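Local coordinates for glycosyl transferases group 1 family protein (Francisella tularensis subsp. tularensis, PDB 5I45), which probably transfers sugar residues as a GT-B glycosyltransferase of group 1, of which this chain is the C-terminal, Rossmann-like domain, at residues Val138-Lys142 against Ala143-Pro147; Glu46-Glu49 against Ala50-Thr54. All blocks are in the same frame, centred on the assembly; numbering follows the deposited sequence.

Contact 1 (Val138-Lys142 against Ala143-Pro147)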
loop_
_atom_site.group_PDB
_atom_site.type_symbol
_atom_site.label_atom_id
_atom_site.label_comp_id
_atom_site.label_asym_id
_atom_site.label_seq_id
_atom_site.Cartn_x
_atom_site.Cartn_y
_atom_site.Cartn_z
ATOM N N VAL A 138 -1.488 5.539 -4.991
ATOM C CA VAL A 138 -0.406 5.563 -4.013
ATOM C C VAL A 138 -0.458 6.772 -3.099
ATOM O O VAL A 138 -0.649 7.943 -3.524
ATOM C CB VAL A 138 0.960 5.533 -4.736
ATOM C CG1 VAL A 138 2.133 5.708 -3.772
ATOM C CG2 VAL A 138 1.122 4.225 -5.470
ATOM N N ILE A 139 -0.257 6.452 -1.813
ATOM C CA ILE A 139 -0.035 7.443 -0.765
ATOM C C ILE A 139 1.390 7.206 -0.294
ATOM O O ILE A 139 1.738 6.108 0.075
ATOM C CB ILE A 139 -0.996 7.230 0.411
ATOM C CG1 ILE A 139 -2.446 7.424 -0.022
ATOM C CG2 ILE A 139 -0.635 8.207 1.542
ATOM C CD1 ILE A 139 -3.444 6.841 0.961
ATOM N N ALA A 140 2.224 8.234 -0.318
ATOM C CA ALA A 140 3.626 8.074 0.013
ATOM C C ALA A 140 4.202 9.235 0.768
ATOM O O ALA A 140 3.753 10.366 0.648
ATOM C CB ALA A 140 4.430 7.934 -1.301
ATOM N N THR A 141 5.239 8.940 1.552
ATOM C CA THR A 141 6.119 9.976 2.086
ATOM C C THR A 141 7.116 10.389 0.967
ATOM O O THR A 141 7.218 9.745 -0.061
ATOM C CB THR A 141 6.935 9.412 3.238
ATOM O OG1 THR A 141 7.626 8.253 2.764
ATOM C CG2 THR A 141 6.053 9.040 4.412
ATOM N N LYS A 142 7.906 11.413 1.246
ATOM C CA LYS A 142 8.993 11.859 0.337
ATOM C C LYS A 142 9.912 10.666 0.010
ATOM O O LYS A 142 10.220 10.390 -1.164
ATOM C CB LYS A 142 9.791 12.969 1.010
ATOM C CG LYS A 142 10.935 13.533 0.176
ATOM C CD LYS A 142 11.582 14.743 0.838
ATOM C CE LYS A 142 10.654 15.947 0.836
ATOM N NZ LYS A 142 11.378 17.227 1.023
ATOM N N ALA A 143 10.303 9.920 1.039
ATOM C CA ALA A 143 11.142 8.722 0.856
ATOM C C ALA A 143 10.427 7.653 0.034
ATOM O O ALA A 143 11.030 6.996 -0.828
ATOM C CB ALA A 143 11.540 8.145 2.212
ATOM N N GLY A 144 9.155 7.425 0.352
ATOM C CA GLY A 144 8.355 6.405 -0.311
ATOM C C GLY A 144 8.212 6.582 -1.796
ATOM O O GLY A 144 8.019 5.610 -2.508
ATOM N N ALA A 145 8.318 7.822 -2.252
ATOM C CA ALA A 145 8.197 8.144 -3.674
ATOM C C ALA A 145 9.399 8.960 -4.202
ATOM O O ALA A 145 9.266 9.856 -5.050
ATOM C CB ALA A 145 6.879 8.858 -3.929
ATOM N N TRP A 146 10.568 8.600 -3.686
ATOM C CA TRP A 146 11.867 9.160 -4.095
ATOM C C TRP A 146 12.181 8.872 -5.580
ATOM O O TRP A 146 11.878 7.780 -6.044
ATOM C CB TRP A 146 12.960 8.581 -3.189
ATOM C CG TRP A 146 14.275 9.255 -3.372
ATOM C CD1 TRP A 146 14.731 10.348 -2.704
ATOM C CD2 TRP A 146 15.286 8.905 -4.312
ATOM N NE1 TRP A 146 15.973 10.699 -3.162
ATOM C CE2 TRP A 146 16.342 9.827 -4.150
ATOM C CE3 TRP A 146 15.400 7.903 -5.284
ATOM C CZ2 TRP A 146 17.505 9.788 -4.932
ATOM C CZ3 TRP A 146 16.571 7.852 -6.057
ATOM C CH2 TRP A 146 17.604 8.789 -5.870
ATOM N N PRO A 147 12.673 9.837 -6.367
ATOM C CA PRO A 147 12.867 11.236 -6.031
ATOM C C PRO A 147 11.768 12.068 -6.723
ATOM O O PRO A 147 11.738 12.179 -7.956
ATOM C CB PRO A 147 14.233 11.559 -6.658
ATOM C CG PRO A 147 14.372 10.585 -7.783
ATOM C CD PRO A 147 13.336 9.500 -7.635
#
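A single helical turn at the end of strand 137-140, in the parallel sheet of a Rossmann-like GT-B domain, curls the chain so that the N-H groups of Gly-144 and Ala-145 turn back to Thr-141. Thr-141 holds the turn with two oxygens. Its hydroxyl OG1 accepts the N-H of Gly-144, three residues on, at 3.0 Å between OG1 and N (N-H...O 154°). The side chain can do this because chi1 of 55° sets OG1 between its own N and carbonyl carbon, leaning over the following peptides. OG1 is also hydrogen-bonded to the carbonyl O of Ser-119, which ties the turn to the chain beyond strand 114-117. The second oxygen, the carbonyl O of Thr-141, takes the N-H of Ala-145 at 3.1 Å from O to N (N-H...O 136°). A weak bond of 3.4 Å runs from the same N to Lys-142 O. Ala-140 CB lies 4.0 Å from Gly-144 C, on the inner side of the turn. Ile-150 covers the buried alanine pair of the turn, in which the methyl groups meet tip to tip, Ala-140 CB to Ala-145 CB at 3.7 Å.

Contact 2 (Glu46-Glu49 against Ala50-Thr54)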
loop_
_atom_site.group_PDB
_atom_site.type_symbol
_atom_site.label_atom_id
_atom_site.label_comp_id
_atom_site.label_asym_id
_atom_site.label_seq_id
_atom_site.Cartn_x
_atom_site.Cartn_y
_atom_site.Cartn_z
ATOM N N GLU A 46 2.836 3.799 11.394
ATOM C CA GLU A 46 1.901 4.813 10.926
ATOM C C GLU A 46 0.853 4.173 10.015
ATOM O O GLU A 46 -0.312 4.573 10.010
ATOM C CB GLU A 46 2.638 5.984 10.261
ATOM C CG GLU A 46 3.512 6.754 11.232
ATOM C CD GLU A 46 4.852 6.100 11.498
ATOM O OE1 GLU A 46 5.641 6.007 10.549
ATOM O OE2 GLU A 46 5.107 5.680 12.645
ATOM N N PHE A 47 1.255 3.151 9.276
ATOM C CA PHE A 47 0.286 2.452 8.439
ATOM C C PHE A 47 -0.768 1.740 9.275
ATOM O O PHE A 47 -1.963 1.889 9.019
ATOM C CB PHE A 47 0.985 1.437 7.568
ATOM C CG PHE A 47 0.063 0.625 6.695
ATOM C CD1 PHE A 47 -0.386 1.105 5.460
ATOM C CD2 PHE A 47 -0.360 -0.618 7.102
ATOM C CE1 PHE A 47 -1.203 0.335 4.669
ATOM C CE2 PHE A 47 -1.193 -1.385 6.318
ATOM C CZ PHE A 47 -1.613 -0.906 5.096
ATOM N N ILE A 48 -0.336 0.971 10.268
ATOM C CA ILE A 48 -1.283 0.251 11.115
ATOM C C ILE A 48 -2.205 1.220 11.871
ATOM O O ILE A 48 -3.427 0.993 11.937
ATOM C CB ILE A 48 -0.530 -0.695 12.083
ATOM C CG1 ILE A 48 0.116 -1.857 11.263
ATOM C CG2 ILE A 48 -1.448 -1.223 13.181
ATOM C CD1 ILE A 48 -0.847 -2.796 10.610
ATOM N N GLU A 49 -1.638 2.276 12.430
ATOM C CA GLU A 49 -2.446 3.252 13.157
ATOM C C GLU A 49 -3.448 3.921 12.214
ATOM O O GLU A 49 -4.630 4.087 12.555
ATOM C CB GLU A 49 -1.551 4.270 13.869
ATOM C CG GLU A 49 -0.829 3.641 15.059
ATOM C CD GLU A 49 0.236 4.520 15.667
ATOM O OE1 GLU A 49 0.661 5.484 15.017
ATOM O OE2 GLU A 49 0.666 4.218 16.789
ATOM N N ALA A 50 -3.018 4.237 10.994
ATOM C CA ALA A 50 -3.934 4.832 10.003
ATOM C C ALA A 50 -5.056 3.847 9.638
ATOM O O ALA A 50 -6.210 4.248 9.483
ATOM C CB ALA A 50 -3.187 5.252 8.752
ATOM N N ALA A 51 -4.690 2.582 9.477
ATOM C CA ALA A 51 -5.660 1.564 9.120
ATOM C C ALA A 51 -6.668 1.369 10.230
ATOM O O ALA A 51 -7.844 1.153 9.968
ATOM C CB ALA A 51 -4.973 0.241 8.777
ATOM N N ILE A 52 -6.226 1.457 11.481
ATOM C CA ILE A 52 -7.130 1.292 12.615
ATOM C C ILE A 52 -8.178 2.415 12.637
ATOM O O ILE A 52 -9.357 2.151 12.865
ATOM C CB ILE A 52 -6.336 1.200 13.936
ATOM C CG1 ILE A 52 -5.648 -0.165 14.013
ATOM C CG2 ILE A 52 -7.227 1.438 15.144
ATOM C CD1 ILE A 52 -4.667 -0.269 15.148
ATOM N N VAL A 53 -7.761 3.643 12.388
ATOM C CA VAL A 53 -8.682 4.772 12.302
ATOM C C VAL A 53 -9.625 4.600 11.106
ATOM O O VAL A 53 -10.832 4.739 11.200
ATOM C CB VAL A 53 -7.860 6.090 12.150
ATOM C CG1 VAL A 53 -8.707 7.263 11.693
ATOM C CG2 VAL A 53 -7.119 6.404 13.451
ATOM N N THR A 54 -9.057 4.273 9.950
ATOM C CA THR A 54 -9.825 4.271 8.714
ATOM C C THR A 54 -10.815 3.124 8.616
ATOM O O THR A 54 -11.958 3.303 8.181
ATOM C CB THR A 54 -8.845 4.225 7.525
ATOM O OG1 THR A 54 -7.955 5.345 7.596
ATOM C CG2 THR A 54 -9.578 4.251 6.216
#
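Rather more than two turns of helix 44-57, the crossover helix of the beta-alpha-beta unit formed with strands 30-35 and 61-66, bring Glu-46 to Glu-49 against Ala-50 to Val-53. Backbone bonds come first. Four successive i to i+4 bonds join the residues: Ala-50 N to Glu-46 O, Ala-51 N to Phe-47 O and Ile-52 N to Ile-48 O are each 2.9 Å long, while Val-53 N to Glu-49 O stretches to 3.2 Å but is the straightest, at 164°.

Apolar contacts follow on the side turned to strand 93-96 and helix 74-86. Ile-48 and Ile-52 stand one turn apart and cross obliquely, and CG2 of Ile-48 touches CD1 of Ile-52 at 3.9 Å. With chi1 of Ile-48 at -69°, its CG1 lies beside the backbone N and its CG2 beside the carbonyl carbon, which points CG2 up the helix to Ile-52. Ile-52 CG1 in turn lies against Ile-48 O at 3.3 Å. The small methyl of Ala-51 rests on Phe-47 O and packs inward on Ile-93 and Ala-63 of the sheet, while Phe-47 reaches strand 61-66 at Ala-63 and Val-65.

Of the polar side chains, Glu-46 reaches beyond the helix, its OE1 hydrogen-bonded to His-120 NE2, while Glu-49 OE2 makes a weak bond to Gln-45 NE2 of the same helix. On the side facing helix 164-176, Ala-50 O accepts two donors from Thr-54: the backbone N at 2.9 Å and the hydroxyl OG1 at 2.8 Å, which comes from above the carbonyl plane.

How the contacts relate
Contacts 1 and 2 belong to the same parallel sheet domain but do not touch: their centres are 18 Å apart and their nearest atoms about 7 Å. Contact 2 comes earlier in the chain, in the helix that follows strand 30-35, and contact 1 at the end of strand 137-140, two places across the sheet with strand 114-117 between. The loop after that middle strand links them, since Ser-119 bonds to contact 1 and its neighbour His-120 to contact 2. Helix 164-176 offers a second bridge: Leu-171 touches both Ile-139 and Thr-54. No ligand marks the active site here, so neither contact is assigned to it.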